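Glycerol-3-phosphate dehydrogenase [NAD(+)] 1 (Saccharomyces cerevisiae, PDB 4FGW) catalyses the NAD-dependent interconversion of dihydroxyacetone phosphate and sn-glycerol 3-phosphate, supporting the glycerol accumulation that protects yeast cells from water loss under hyperosmotic stress. Local coordinates at residues I121-P126 / V145-C150. Numbering follows the deposited sequence.
Sequences IVFNIP and VRAISC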
ATOM      1  N   ILE A 121      32.215  -2.820  -0.416  1.00 71.39           N
ATOM      2  CA  ILE A 121      31.921  -2.823  -1.853  1.00 69.63           C
ATOM      3  C   ILE A 121      30.413  -2.652  -2.048  1.00 68.72           C
ATOM      4  O   ILE A 121      29.622  -3.402  -1.470  1.00 66.62           O
ATOM      5  CB  ILE A 121      32.485  -4.044  -2.647  1.00 74.73           C
ATOM      6  CG1 ILE A 121      34.022  -4.126  -2.556  1.00 78.95           C
ATOM      7  CG2 ILE A 121      32.047  -3.975  -4.124  1.00 74.39           C
ATOM      8  CD1 ILE A 121      34.656  -5.421  -3.112  1.00 82.70           C
ATOM      9  N   VAL A 122      30.021  -1.654  -2.852  1.00 63.45           N
ATOM     10  CA  VAL A 122      28.618  -1.393  -3.176  1.00 59.00           C
ATOM     11  C   VAL A 122      28.445  -1.836  -4.638  1.00 63.32           C
ATOM     12  O   VAL A 122      29.006  -1.206  -5.537  1.00 64.02           O
ATOM     13  CB  VAL A 122      28.204   0.086  -2.934  1.00 60.60           C
ATOM     14  CG1 VAL A 122      26.725   0.299  -3.241  1.00 56.82           C
ATOM     15  CG2 VAL A 122      28.520   0.521  -1.507  1.00 60.91           C
ATOM     16  N   PHE A 123      27.765  -2.973  -4.870  1.00 59.60           N
ATOM     17  CA  PHE A 123      27.560  -3.475  -6.232  1.00 59.54           C
ATOM     18  C   PHE A 123      26.341  -2.803  -6.818  1.00 60.76           C
ATOM     19  O   PHE A 123      25.260  -2.853  -6.226  1.00 58.05           O
ATOM     20  CB  PHE A 123      27.391  -4.997  -6.256  1.00 62.13           C
ATOM     21  CG  PHE A 123      28.636  -5.765  -5.903  1.00 67.43           C
ATOM     22  CD1 PHE A 123      28.857  -6.199  -4.599  1.00 71.36           C
ATOM     23  CD2 PHE A 123      29.586  -6.070  -6.874  1.00 71.37           C
ATOM     24  CE1 PHE A 123      30.005  -6.929  -4.280  1.00 75.54           C
ATOM     25  CE2 PHE A 123      30.733  -6.795  -6.550  1.00 77.29           C
ATOM     26  CZ  PHE A 123      30.931  -7.226  -5.258  1.00 76.43           C
ATOM     27  N   ASN A 124      26.523  -2.139  -7.955  1.00 58.29           N
ATOM     28  CA  ASN A 124      25.443  -1.435  -8.634  1.00 56.33           C
ATOM     29  C   ASN A 124      25.609  -1.481 -10.160  1.00 61.84           C
ATOM     30  O   ASN A 124      25.787  -0.457 -10.826  1.00 61.23           O
ATOM     31  CB  ASN A 124      25.290  -0.009  -8.081  1.00 55.12           C
ATOM     32  CG  ASN A 124      23.917   0.579  -8.254  1.00 68.83           C
ATOM     33  OD1 ASN A 124      23.494   1.434  -7.475  1.00 59.44           O
ATOM     34  ND2 ASN A 124      23.183   0.140  -9.270  1.00 59.90           N
ATOM     35  N   ILE A 125      25.432  -2.669 -10.729  1.00 60.43           N
ATOM     36  CA  ILE A 125      25.525  -2.897 -12.172  1.00 62.38           C
ATOM     37  C   ILE A 125      24.347  -3.719 -12.621  1.00 65.43           C
ATOM     38  O   ILE A 125      23.742  -4.356 -11.802  1.00 64.61           O
ATOM     39  CB  ILE A 125      26.795  -3.711 -12.572  1.00 68.65           C
ATOM     40  CG1 ILE A 125      26.675  -5.146 -12.107  1.00 69.91           C
ATOM     41  CG2 ILE A 125      28.040  -3.111 -12.036  1.00 70.61           C
ATOM     42  CD1 ILE A 125      27.479  -5.431 -10.938  1.00 78.71           C
ATOM     43  N   PRO A 126      24.034  -3.740 -13.914  1.00 62.35           N
ATOM     44  CA  PRO A 126      22.886  -4.552 -14.358  1.00 61.43           C
ATOM     45  C   PRO A 126      23.163  -6.048 -14.139  1.00 67.75           C
ATOM     46  O   PRO A 126      24.309  -6.501 -14.214  1.00 69.91           O
ATOM     47  CB  PRO A 126      22.756  -4.218 -15.853  1.00 64.72           C
ATOM     48  CG  PRO A 126      23.598  -3.011 -16.077  1.00 69.99           C
ATOM     49  CD  PRO A 126      24.683  -3.066 -15.057  1.00 66.20           C
ATOM     50  N   VAL A 145      36.319  -8.080   3.604  1.00 89.05           N
ATOM     51  CA  VAL A 145      35.428  -7.213   2.837  1.00 84.26           C
ATOM     52  C   VAL A 145      33.963  -7.619   3.016  1.00 84.66           C
ATOM     53  O   VAL A 145      33.630  -8.808   3.032  1.00 84.96           O
ATOM     54  CB  VAL A 145      35.840  -7.079   1.341  1.00 87.76           C
ATOM     55  CG1 VAL A 145      34.969  -6.063   0.607  1.00 83.33           C
ATOM     56  CG2 VAL A 145      37.310  -6.697   1.203  1.00 91.54           C
ATOM     57  N   ARG A 146      33.117  -6.608   3.227  1.00 77.75           N
ATOM     58  CA  ARG A 146      31.673  -6.731   3.373  1.00 74.01           C
ATOM     59  C   ARG A 146      31.078  -5.983   2.196  1.00 74.71           C
ATOM     60  O   ARG A 146      31.655  -4.989   1.748  1.00 74.18           O
ATOM     61  CB  ARG A 146      31.187  -6.149   4.717  1.00 72.32           C
ATOM     62  CG  ARG A 146      31.995  -6.586   5.956  1.00 81.17           C
ATOM     63  CD  ARG A 146      32.024  -8.086   6.177  1.00 84.86           C
ATOM     64  NE  ARG A 146      32.571  -8.430   7.487  1.00 92.31           N
ATOM     65  CZ  ARG A 146      32.721  -9.672   7.931  1.00109.29           C
ATOM     66  NH1 ARG A 146      32.371 -10.703   7.171  1.00 96.83           N
ATOM     67  NH2 ARG A 146      33.222  -9.895   9.138  1.00101.06           N
ATOM     68  N   ALA A 147      29.966  -6.481   1.658  1.00 69.35           N
ATOM     69  CA  ALA A 147      29.361  -5.869   0.481  1.00 66.11           C
ATOM     70  C   ALA A 147      27.871  -5.576   0.612  1.00 64.92           C
ATOM     71  O   ALA A 147      27.204  -6.105   1.501  1.00 63.18           O
ATOM     72  CB  ALA A 147      29.630  -6.735  -0.746  1.00 67.88           C
ATOM     73  N   ILE A 148      27.364  -4.706  -0.280  1.00 59.43           N
ATOM     74  CA  ILE A 148      25.953  -4.339  -0.411  1.00 55.79           C
ATOM     75  C   ILE A 148      25.608  -4.404  -1.901  1.00 58.53           C
ATOM     76  O   ILE A 148      26.322  -3.828  -2.721  1.00 57.51           O
ATOM     77  CB  ILE A 148      25.605  -2.961   0.242  1.00 57.08           C
ATOM     78  CG1 ILE A 148      25.789  -2.972   1.793  1.00 58.73           C
ATOM     79  CG2 ILE A 148      24.207  -2.436  -0.170  1.00 53.66           C
ATOM     80  CD1 ILE A 148      24.760  -3.856   2.681  1.00 61.35           C
ATOM     81  N   SER A 149      24.535  -5.128  -2.247  1.00 55.24           N
ATOM     82  CA  SER A 149      24.054  -5.255  -3.621  1.00 53.80           C
ATOM     83  C   SER A 149      22.837  -4.347  -3.815  1.00 54.86           C
ATOM     84  O   SER A 149      21.874  -4.448  -3.058  1.00 52.71           O
ATOM     85  CB  SER A 149      23.690  -6.706  -3.929  1.00 56.74           C
ATOM     86  OG  SER A 149      23.044  -6.835  -5.185  1.00 62.18           O
ATOM     87  N   CYS A 150      22.900  -3.459  -4.820  1.00 51.49           N
ATOM     88  CA  CYS A 150      21.819  -2.552  -5.219  1.00 49.07           C
ATOM     89  C   CYS A 150      21.044  -3.164  -6.411  1.00 54.48           C
ATOM     90  O   CYS A 150      20.260  -2.481  -7.066  1.00 53.35           O
ATOM     91  CB  CYS A 150      22.386  -1.182  -5.583  1.00 49.16           C
ATOM     92  SG  CYS A 150      23.266  -0.360  -4.241  1.00 53.69           S
TER
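Ile-121, Val-122 and Phe-123 pair in parallel with Ala-147, Ile-148 and Ser-149, joining neighbouring strands of the Rossmann-type nucleotide-binding domain through a right-handed beta-alpha-beta crossover whose helix is 130-137. Four backbone hydrogen bonds fix the register. Ile-121 N donates to Arg-146 O and Ile-121 O accepts Ile-148 N; Phe-123 N reaches Ile-148 O at 2.7 Å, and Phe-123 O takes Cys-150 N at 2.8 Å, extending the pairing one residue past strand 146-149. Ala-147 CA adds a CA-H...O contact to Ile-121 O.

Apolar packing divides between the two sheet faces. On one, Ile-121 CD1 meets Val-145 CG1 at 3.8 Å. On this face too, Phe-123 has CG anti to its carbonyl carbon (chi1 -68°), which carries the ring back over the strand: CE1 at its edge meets Ala-147 CB at 3.6 Å, while Ile-121 CG2 sits over one ring face, offset toward the rim. On the other, Val-122 touches Ile-49 of helix 44-59.

At the C-terminal ends, Asn-124 packs against Cys-150 and Trp-45, a probable NAD(+)-binding residue. A glycine in place of Asn-124 would probably leave a gap beside Cys-150 and Trp-45, where the side chain now packs against both, next to the presumed dinucleotide site. Cys-150 SG lies 3.7 Å from Val-122 CG1, the methyl anti to Val-122 N (chi1 -178°).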